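Local coordinates for beta-L-arabinobiosidase (Bacteroides thetaiotaomicron, PDB 5MQR), which probably hydrolyses glycosidic bonds in plant pectin as a beta-L-arabinobiosidase, and may also have sialidase activity, at residues 670-675 with 1023-1028; 1030-1033 with 1039-1042; 1042-1047 with 1081-1086. All coordinates share one frame; numbering follows the deposited sequence.

All three contacts are buried, and none lies at the surface. Interaction 1 joins two helices of the helical part of the chain. Interactions 2 and 3 lie in the C-terminal beta domain and share I1042. The helix 1022-1029 of interaction 1 runs into the loop of interaction 2, where I1026 O probably accepts a hydrogen bond from L1032 N. Their chemistry differs with place. Interaction 1 is a sparse aromatic and apolar contact. Interaction 2 is mainly backbone pairing, with a water. Interaction 3 is apolar across the contact and sets I1042 and P1044 against strand 1082-1087. The chain leads from helix to loop to strand, and each contact follows the last.

Interaction 1 of 3, residues 670-675 with 1023-1028; sequences EMYYYR and DLMITG
Y672 and the selenomethionine M1025 meet where helix 666-680 packs against the short helix 1022-1029. The arrangement is a helix-helix contact of the helical part of the enzyme, consistent with the (alpha/alpha)6 barrel of six-hairpin glycosidases. The backbones stay well apart, with Y672 CA 7.8 Å from M1025 CA. The side chains bridge the gap. Y672 holds its ring out with CG anti to the backbone N (chi1 -177°). The ring carbon Y672 CD1 then lies 4.2 Å from the terminal methyl M1025 CE, which comes at the ring obliquely. At the far end of the ring, Y672 OH is 4.4 Å from I1026 CD1, a looser apolar neighbour.

The Y672 hydroxyl is satisfied elsewhere, by a hydrogen bond with the carbonyl of P659. The ring is also supported within its own helix. Its edge, at Y672 CD2, sits 3.7 Å above the plane of the Y673 ring, over the centre of that face. Further out, N1022 ND2 bonds to the carbonyl of Y672 and ties the two helices directly. M1025 also packs on M979 of helix 972-985, which places the second helix against a third. D1023, one turn before T1027, makes a salt bridge with R720 and a hydrogen bond with W721. The D1023 carbonyl, just before the pi-type turn at 1025-1028, takes two bonds from opposite faces of its plane, one from T1027 N at 2.9 Å and one from T1027 OG1 at 2.6 Å.

Interaction 2 of 3, residues 1030-1033 with 1039-1042; sequences IGLR and TIEI
R1033 turns its CG anti to its own carbonyl carbon (chi1 -50°), while E1041 sets its CG anti to the backbone N (chi1 176°). The extended glutamate chain lays its carboxylate carbon beside the arginine, with R1033 CB 3.8 Å from E1041 CD. The R1033 torsion brings R1033 CG alongside too, 4.1 Å from E1041 CD. The two side chains cross at a slant. The contact is between aliphatic and carboxylate carbons, not between charges. R1033 NE stays 5.2 Å from E1041 OE2, and the guanidinium and carboxylate planes are 75° apart. The arginine chain bends twice and carries its head to N960 and to the carbonyl of T1027. The carboxylate has its own salt bridge, through OE1, to R1035.

The backbones do the main pairing. R1033 N donates to E1041 O at 2.9 Å in a nearly straight bond. Beyond it, a water donates to R1033 O and accepts from E1041 N, in the place that a direct E1041 N to R1033 O bond would have in a regular antiparallel pair. On the other flank G1031 O accepts a close CA-H contact from I1042 CA, 3.1 Å away, and also binds the backbone of N1043. L1032 and I1042 thus form a single bridge as a non-hydrogen-bonded antiparallel pair. L1032 CD1 reaches I1040 CG2 and I1042 CG2, each at 4.2 Å, and L1032 packs on I1068 and V1059.

G1031 leaves the helix with positive phi and turns the chain into this pairing. Strand 1040-1042 bonds on its other side to strand 1101-1103. The loop after helix 1022-1029 is so bridged to strand 1040-1042 in the family 65 C-terminal domain, probably a two-layered beta sandwich as in relatives.

Interaction 3 of 3, residues 1042-1047 with 1081-1086; sequences INPLIP and KGLRIF
I1042 and L1083 meet between two sheets of the C-terminal domain, an arrangement consistent with the layered beta fold of its family. I1042 ends the short strand 1040-1042, which pairs with strand 1101-1103. L1083 and I1085 lie on strand 1082-1087 of the five-stranded sheet. Both point inward, while R1084 between them points away. It donates from NH2 to the carbonyl of K1081 and makes a salt bridge with E1091.

The contact centres on one methyl, I1042 CD1. The CG1 of this side chain sits in the more hindered place between the backbone N and the carbonyl carbon (chi1 78°), which aims CD1 at the facing strand. It meets its partners tip to tip. I1042 CD1 lies 3.7 Å from L1083 CD2 and 3.8 Å from L1083 CD1, so it meets both ends of the leucine fork. It is also 3.8 Å from I1085 CG1. The second branch of the isoleucine has a share, with I1042 CG2 3.9 Å from I1085 CD1. L1083 turns its CG anti to its backbone N (chi1 176°), and its CD2 also serves P1044, whose CD is 4.3 Å away.

I1068 of strand 1064-1071 and L1101 of strand 1101-1103 add further apolar contacts to the buried I1042. With an alanine here, CG1, CD1 and CG2 would be gone, and the leucine fork and the end of I1085 would probably face a gap between the sheets.

Across this contact the touching atoms are all carbon. Such a joint has no direction of its own. It probably depends on the shape of the branched tips and on the exclusion of water, rather than on any bond between the two segments.

Interaction 1 of 3, residues 670-675 with 1023-1028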
loop_
_atom_site.group_PDB
_atom_site.type_symbol
_atom_site.label_atom_id
_atom_site.label_comp_id
_atom_site.label_asym_id
_atom_site.label_seq_id
_atom_site.Cartn_x
_atom_site.Cartn_y
_atom_site.Cartn_z
ATOM N N GLU A 670 -4.053 10.141 -18.271
ATOM C CA GLU A 670 -4.640 9.837 -19.568
ATOM C C GLU A 670 -3.572 9.755 -20.654
ATOM O O GLU A 670 -3.647 8.884 -21.502
ATOM C CB GLU A 670 -5.683 10.886 -19.959
ATOM C CG GLU A 670 -6.336 10.636 -21.307
ATOM C CD GLU A 670 -7.413 11.650 -21.629
ATOM O OE1 GLU A 670 -7.134 12.867 -21.678
ATOM O OE2 GLU A 670 -8.548 11.223 -21.855
HETATM N N MSE A 671 -2.595 10.655 -20.610
HETATM C CA MSE A 671 -1.537 10.707 -21.644
HETATM C C MSE A 671 -0.626 9.526 -21.526
HETATM O O MSE A 671 -0.132 9.032 -22.524
HETATM C CB MSE A 671 -0.723 11.998 -21.567
HETATM C CG MSE A 671 0.104 12.284 -22.814
HETATM SE SE MSE A 671 -1.037 12.378 -24.445
HETATM C CE MSE A 671 -2.350 13.695 -23.794
ATOM N N TYR A 672 -0.391 9.066 -20.295
ATOM C CA TYR A 672 0.366 7.869 -20.051
ATOM C C TYR A 672 -0.226 6.719 -20.842
ATOM O O TYR A 672 0.454 6.058 -21.615
ATOM C CB TYR A 672 0.390 7.531 -18.551
ATOM C CG TYR A 672 1.229 6.329 -18.274
ATOM C CD1 TYR A 672 2.595 6.439 -18.091
ATOM C CD2 TYR A 672 0.659 5.057 -18.241
ATOM C CE1 TYR A 672 3.369 5.316 -17.866
ATOM C CE2 TYR A 672 1.432 3.930 -18.014
ATOM C CZ TYR A 672 2.785 4.067 -17.827
ATOM O OH TYR A 672 3.557 2.938 -17.648
ATOM N N TYR A 673 -1.514 6.496 -20.654
ATOM C CA TYR A 673 -2.173 5.379 -21.315
ATOM C C TYR A 673 -2.318 5.626 -22.805
ATOM O O TYR A 673 -2.089 4.698 -23.592
ATOM C CB TYR A 673 -3.507 5.014 -20.613
ATOM C CG TYR A 673 -3.211 4.428 -19.261
ATOM C CD1 TYR A 673 -2.765 3.112 -19.133
ATOM C CD2 TYR A 673 -3.255 5.223 -18.110
ATOM C CE1 TYR A 673 -2.428 2.594 -17.878
ATOM C CE2 TYR A 673 -2.917 4.723 -16.866
ATOM C CZ TYR A 673 -2.505 3.418 -16.751
ATOM O OH TYR A 673 -2.166 2.949 -15.516
ATOM N N TYR A 674 -2.627 6.863 -23.204
ATOM C CA TYR A 674 -2.774 7.149 -24.618
ATOM C C TYR A 674 -1.501 6.835 -25.429
ATOM O O TYR A 674 -1.575 6.265 -26.500
ATOM C CB TYR A 674 -3.190 8.606 -24.859
ATOM C CG TYR A 674 -3.195 8.989 -26.333
ATOM C CD1 TYR A 674 -4.210 8.562 -27.171
ATOM C CD2 TYR A 674 -2.160 9.718 -26.881
ATOM C CE1 TYR A 674 -4.215 8.874 -28.515
ATOM C CE2 TYR A 674 -2.148 10.050 -28.242
ATOM C CZ TYR A 674 -3.175 9.621 -29.049
ATOM O OH TYR A 674 -3.184 9.952 -30.377
ATOM N N ARG A 675 -0.351 7.216 -24.912
ATOM C CA ARG A 675 0.889 7.093 -25.681
ATOM C C ARG A 675 1.295 5.634 -25.809
ATOM O O ARG A 675 1.875 5.260 -26.827
ATOM C CB ARG A 675 2.009 7.932 -25.077
ATOM C CG ARG A 675 1.831 9.439 -25.343
ATOM C CD ARG A 675 1.947 9.801 -26.824
ATOM N NE ARG A 675 3.244 9.428 -27.339
ATOM C CZ ARG A 675 4.272 10.255 -27.551
ATOM N NH1 ARG A 675 4.184 11.578 -27.349
ATOM N NH2 ARG A 675 5.416 9.737 -27.986
ATOM N N ASP A 1023 8.839 7.170 -21.639
ATOM C CA ASP A 1023 10.192 7.043 -21.155
ATOM C C ASP A 1023 10.528 8.194 -20.240
ATOM O O ASP A 1023 11.267 8.031 -19.277
ATOM C CB ASP A 1023 11.213 6.974 -22.268
ATOM C CG ASP A 1023 12.609 6.773 -21.733
ATOM O OD1 ASP A 1023 12.835 5.796 -20.966
ATOM O OD2 ASP A 1023 13.460 7.625 -22.018
ATOM N N LEU A 1024 9.983 9.360 -20.561
ATOM C CA LEU A 1024 10.181 10.582 -19.761
ATOM C C LEU A 1024 9.409 10.477 -18.452
ATOM O O LEU A 1024 9.905 10.888 -17.404
ATOM C CB LEU A 1024 9.710 11.831 -20.512
ATOM C CG LEU A 1024 10.163 12.010 -21.962
ATOM C CD1 LEU A 1024 9.463 13.220 -22.558
ATOM C CD2 LEU A 1024 11.682 12.158 -22.059
HETATM N N MSE A 1025 8.194 9.938 -18.520
HETATM C CA MSE A 1025 7.380 9.730 -17.328
HETATM C C MSE A 1025 8.105 8.817 -16.350
HETATM O O MSE A 1025 8.222 9.134 -15.181
HETATM C CB MSE A 1025 6.015 9.149 -17.681
HETATM C CG MSE A 1025 5.130 10.056 -18.535
HETATM SE SE MSE A 1025 4.392 11.497 -17.419
HETATM C CE MSE A 1025 3.054 10.326 -16.559
ATOM N N ILE A 1026 8.633 7.709 -16.855
ATOM C CA ILE A 1026 9.255 6.682 -16.045
ATOM C C ILE A 1026 10.634 7.087 -15.517
ATOM O O ILE A 1026 10.943 6.861 -14.329
ATOM C CB ILE A 1026 9.342 5.368 -16.834
ATOM C CG1 ILE A 1026 7.931 4.828 -17.083
ATOM C CG2 ILE A 1026 10.166 4.317 -16.085
ATOM C CD1 ILE A 1026 7.857 3.713 -18.116
ATOM N N THR A 1027 11.468 7.670 -16.373
ATOM C CA THR A 1027 12.852 7.955 -15.986
ATOM C C THR A 1027 13.103 9.360 -15.463
ATOM O O THR A 1027 14.139 9.581 -14.835
ATOM C CB THR A 1027 13.872 7.693 -17.126
ATOM O OG1 THR A 1027 13.617 8.578 -18.218
ATOM C CG2 THR A 1027 13.802 6.271 -17.590
ATOM N N GLY A 1028 12.209 10.309 -15.739
ATOM C CA GLY A 1028 12.428 11.696 -15.357
ATOM C C GLY A 1028 11.484 12.102 -14.249
ATOM O O GLY A 1028 11.915 12.389 -13.120
#

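Interaction 2 of 3, residues 1030-1033 with 1039-1042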
loop_
_atom_site.group_PDB
_atom_site.type_symbol
_atom_site.label_atom_id
_atom_site.label_comp_id
_atom_site.label_asym_id
_atom_site.label_seq_id
_atom_site.Cartn_x
_atom_site.Cartn_y
_atom_site.Cartn_z
ATOM N N ILE A 1030 8.828 10.306 -12.599
ATOM C CA ILE A 1030 8.890 9.316 -11.522
ATOM C C ILE A 1030 10.340 9.080 -11.115
ATOM O O ILE A 1030 10.628 8.813 -9.954
ATOM C CB ILE A 1030 8.272 7.971 -11.961
ATOM C CG1 ILE A 1030 6.785 8.131 -12.293
ATOM C CG2 ILE A 1030 8.445 6.889 -10.890
ATOM C CD1 ILE A 1030 5.907 8.302 -11.077
ATOM N N GLY A 1031 11.254 9.184 -12.076
ATOM C CA GLY A 1031 12.652 9.260 -11.768
ATOM C C GLY A 1031 13.369 7.939 -11.588
ATOM O O GLY A 1031 14.425 7.916 -10.936
ATOM N N LEU A 1032 12.872 6.855 -12.179
ATOM C CA LEU A 1032 13.656 5.615 -12.185
ATOM C C LEU A 1032 14.848 5.788 -13.108
ATOM O O LEU A 1032 14.666 5.987 -14.299
ATOM C CB LEU A 1032 12.818 4.426 -12.638
ATOM C CG LEU A 1032 13.536 3.069 -12.795
ATOM C CD1 LEU A 1032 14.170 2.573 -11.502
ATOM C CD2 LEU A 1032 12.541 2.045 -13.309
ATOM N N ARG A 1033 16.055 5.713 -12.556
ATOM C CA ARG A 1033 17.280 5.933 -13.334
ATOM C C ARG A 1033 17.980 4.630 -13.710
ATOM O O ARG A 1033 18.668 4.035 -12.897
ATOM C CB ARG A 1033 18.241 6.836 -12.547
ATOM C CG ARG A 1033 17.598 8.128 -12.010
ATOM C CD ARG A 1033 17.099 9.067 -13.105
ATOM N NE ARG A 1033 18.181 9.510 -13.981
ATOM C CZ ARG A 1033 18.020 10.125 -15.156
ATOM N NH1 ARG A 1033 16.798 10.395 -15.640
ATOM N NH2 ARG A 1033 19.092 10.481 -15.869
ATOM N N THR A 1039 21.778 -1.993 -8.394
ATOM C CA THR A 1039 21.304 -0.980 -7.465
ATOM C C THR A 1039 20.098 -0.278 -8.117
ATOM O O THR A 1039 20.099 -0.033 -9.323
ATOM C CB THR A 1039 22.472 -0.029 -7.074
ATOM O OG1 THR A 1039 23.362 -0.732 -6.187
ATOM C CG2 THR A 1039 21.992 1.235 -6.386
ATOM N N ILE A 1040 19.060 -0.003 -7.331
ATOM C CA ILE A 1040 17.920 0.757 -7.817
ATOM C C ILE A 1040 18.069 2.206 -7.371
ATOM O O ILE A 1040 18.319 2.466 -6.195
ATOM C CB ILE A 1040 16.595 0.211 -7.283
ATOM C CG1 ILE A 1040 16.467 -1.280 -7.613
ATOM C CG2 ILE A 1040 15.418 1.031 -7.834
ATOM C CD1 ILE A 1040 15.266 -1.930 -6.946
ATOM N N GLU A 1041 17.909 3.130 -8.314
ATOM C CA GLU A 1041 18.102 4.563 -8.070
ATOM C C GLU A 1041 16.870 5.279 -8.591
ATOM O O GLU A 1041 16.562 5.180 -9.771
ATOM C CB GLU A 1041 19.360 5.062 -8.799
ATOM C CG GLU A 1041 19.635 6.574 -8.716
ATOM C CD GLU A 1041 20.747 7.063 -9.668
ATOM O OE1 GLU A 1041 21.381 6.248 -10.361
ATOM O OE2 GLU A 1041 20.998 8.289 -9.741
ATOM N N ILE A 1042 16.157 5.963 -7.709
ATOM C CA ILE A 1042 15.075 6.838 -8.122
ATOM C C ILE A 1042 15.307 8.240 -7.625
ATOM O O ILE A 1042 15.953 8.453 -6.606
ATOM C CB ILE A 1042 13.667 6.355 -7.703
ATOM C CG1 ILE A 1042 13.366 6.638 -6.226
ATOM C CG2 ILE A 1042 13.508 4.885 -8.030
ATOM C CD1 ILE A 1042 11.960 6.233 -5.804
HETATM O O HOH W 1 17.907 2.109 -11.058
#

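Interaction 3 of 3, residues 1042-1047 with 1081-1086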
loop_
_atom_site.group_PDB
_atom_site.type_symbol
_atom_site.label_atom_id
_atom_site.label_comp_id
_atom_site.label_asym_id
_atom_site.label_seq_id
_atom_site.Cartn_x
_atom_site.Cartn_y
_atom_site.Cartn_z
ATOM N N ILE A 1042 16.157 5.963 -7.709
ATOM C CA ILE A 1042 15.075 6.838 -8.122
ATOM C C ILE A 1042 15.307 8.240 -7.625
ATOM O O ILE A 1042 15.953 8.453 -6.606
ATOM C CB ILE A 1042 13.667 6.355 -7.703
ATOM C CG1 ILE A 1042 13.366 6.638 -6.226
ATOM C CG2 ILE A 1042 13.508 4.885 -8.030
ATOM C CD1 ILE A 1042 11.960 6.233 -5.804
ATOM N N ASN A 1043 14.753 9.195 -8.359
ATOM C CA ASN A 1043 14.868 10.596 -8.014
ATOM C C ASN A 1043 13.777 11.342 -8.752
ATOM O O ASN A 1043 14.018 11.905 -9.816
ATOM C CB ASN A 1043 16.256 11.120 -8.390
ATOM C CG ASN A 1043 16.458 12.559 -7.970
ATOM O OD1 ASN A 1043 15.988 12.966 -6.907
ATOM N ND2 ASN A 1043 17.096 13.346 -8.818
ATOM N N PRO A 1044 12.549 11.307 -8.219
ATOM C CA PRO A 1044 11.444 11.987 -8.891
ATOM C C PRO A 1044 11.657 13.481 -9.009
ATOM O O PRO A 1044 12.097 14.107 -8.069
ATOM C CB PRO A 1044 10.244 11.710 -7.995
ATOM C CG PRO A 1044 10.656 10.608 -7.102
ATOM C CD PRO A 1044 12.131 10.708 -6.946
ATOM N N LEU A 1045 11.342 14.033 -10.169
ATOM C CA LEU A 1045 11.419 15.465 -10.386
ATOM C C LEU A 1045 10.017 16.062 -10.332
ATOM O O LEU A 1045 9.581 16.752 -11.233
ATOM C CB LEU A 1045 12.096 15.763 -11.737
ATOM C CG LEU A 1045 13.435 15.085 -11.956
ATOM C CD1 LEU A 1045 13.876 15.263 -13.397
ATOM C CD2 LEU A 1045 14.470 15.573 -10.961
ATOM N N ILE A 1046 9.294 15.752 -9.281
ATOM C CA ILE A 1046 7.981 16.304 -9.037
ATOM C C ILE A 1046 8.229 17.220 -7.846
ATOM O O ILE A 1046 8.933 16.832 -6.929
ATOM C CB ILE A 1046 7.005 15.175 -8.724
ATOM C CG1 ILE A 1046 6.927 14.268 -9.934
ATOM C CG2 ILE A 1046 5.623 15.716 -8.384
ATOM C CD1 ILE A 1046 6.076 13.035 -9.733
ATOM N N PRO A 1047 7.719 18.461 -7.874
ATOM C CA PRO A 1047 7.898 19.281 -6.677
ATOM C C PRO A 1047 7.167 18.743 -5.461
ATOM O O PRO A 1047 6.192 17.965 -5.576
ATOM C CB PRO A 1047 7.326 20.650 -7.062
ATOM C CG PRO A 1047 6.701 20.498 -8.402
ATOM C CD PRO A 1047 7.183 19.225 -9.015
ATOM N N LYS A 1081 3.495 6.147 4.951
ATOM C CA LYS A 1081 3.655 7.431 4.311
ATOM C C LYS A 1081 4.994 7.519 3.581
ATOM O O LYS A 1081 5.936 6.806 3.890
ATOM C CB LYS A 1081 3.570 8.540 5.335
ATOM C CG LYS A 1081 2.235 8.602 6.041
ATOM C CD LYS A 1081 2.169 9.869 6.888
ATOM C CE LYS A 1081 0.936 9.926 7.763
ATOM N NZ LYS A 1081 0.840 11.271 8.428
ATOM N N GLY A 1082 5.054 8.406 2.604
ATOM C CA GLY A 1082 6.291 8.731 1.923
ATOM C C GLY A 1082 6.514 8.002 0.609
ATOM O O GLY A 1082 5.572 7.495 -0.014
ATOM N N LEU A 1083 7.780 7.977 0.209
ATOM C CA LEU A 1083 8.213 7.464 -1.065
ATOM C C LEU A 1083 8.730 6.054 -0.856
ATOM O O LEU A 1083 9.619 5.861 -0.060
ATOM C CB LEU A 1083 9.348 8.351 -1.616
ATOM C CG LEU A 1083 10.002 7.920 -2.928
ATOM C CD1 LEU A 1083 8.988 7.907 -4.071
ATOM C CD2 LEU A 1083 11.191 8.830 -3.239
ATOM N N ARG A 1084 8.212 5.080 -1.595
ATOM C CA ARG A 1084 8.610 3.687 -1.389
ATOM C C ARG A 1084 8.857 2.976 -2.689
ATOM O O ARG A 1084 8.196 3.239 -3.683
ATOM C CB ARG A 1084 7.533 2.930 -0.624
ATOM C CG ARG A 1084 7.560 3.245 0.842
ATOM C CD ARG A 1084 6.392 2.631 1.616
ATOM N NE ARG A 1084 6.159 3.456 2.800
ATOM C CZ ARG A 1084 6.667 3.232 4.000
ATOM N NH1 ARG A 1084 7.379 2.147 4.236
ATOM N NH2 ARG A 1084 6.425 4.084 4.982
ATOM N N ILE A 1085 9.810 2.065 -2.648
ATOM C CA ILE A 1085 10.152 1.199 -3.763
ATOM C C ILE A 1085 9.857 -0.227 -3.334
ATOM O O ILE A 1085 10.266 -0.629 -2.243
ATOM C CB ILE A 1085 11.641 1.271 -4.094
ATOM C CG1 ILE A 1085 11.987 2.689 -4.545
ATOM C CG2 ILE A 1085 12.016 0.238 -5.172
ATOM C CD1 ILE A 1085 13.477 2.951 -4.625
ATOM N N PHE A 1086 9.174 -0.981 -4.198
ATOM C CA PHE A 1086 8.954 -2.395 -3.965
ATOM C C PHE A 1086 9.611 -3.199 -5.081
ATOM O O PHE A 1086 9.610 -2.794 -6.236
ATOM C CB PHE A 1086 7.459 -2.733 -3.858
ATOM C CG PHE A 1086 6.758 -2.084 -2.684
ATOM C CD1 PHE A 1086 6.420 -0.734 -2.711
ATOM C CD2 PHE A 1086 6.395 -2.837 -1.555
ATOM C CE1 PHE A 1086 5.772 -0.126 -1.632
ATOM C CE2 PHE A 1086 5.755 -2.236 -0.464
ATOM C CZ PHE A 1086 5.430 -0.875 -0.508
#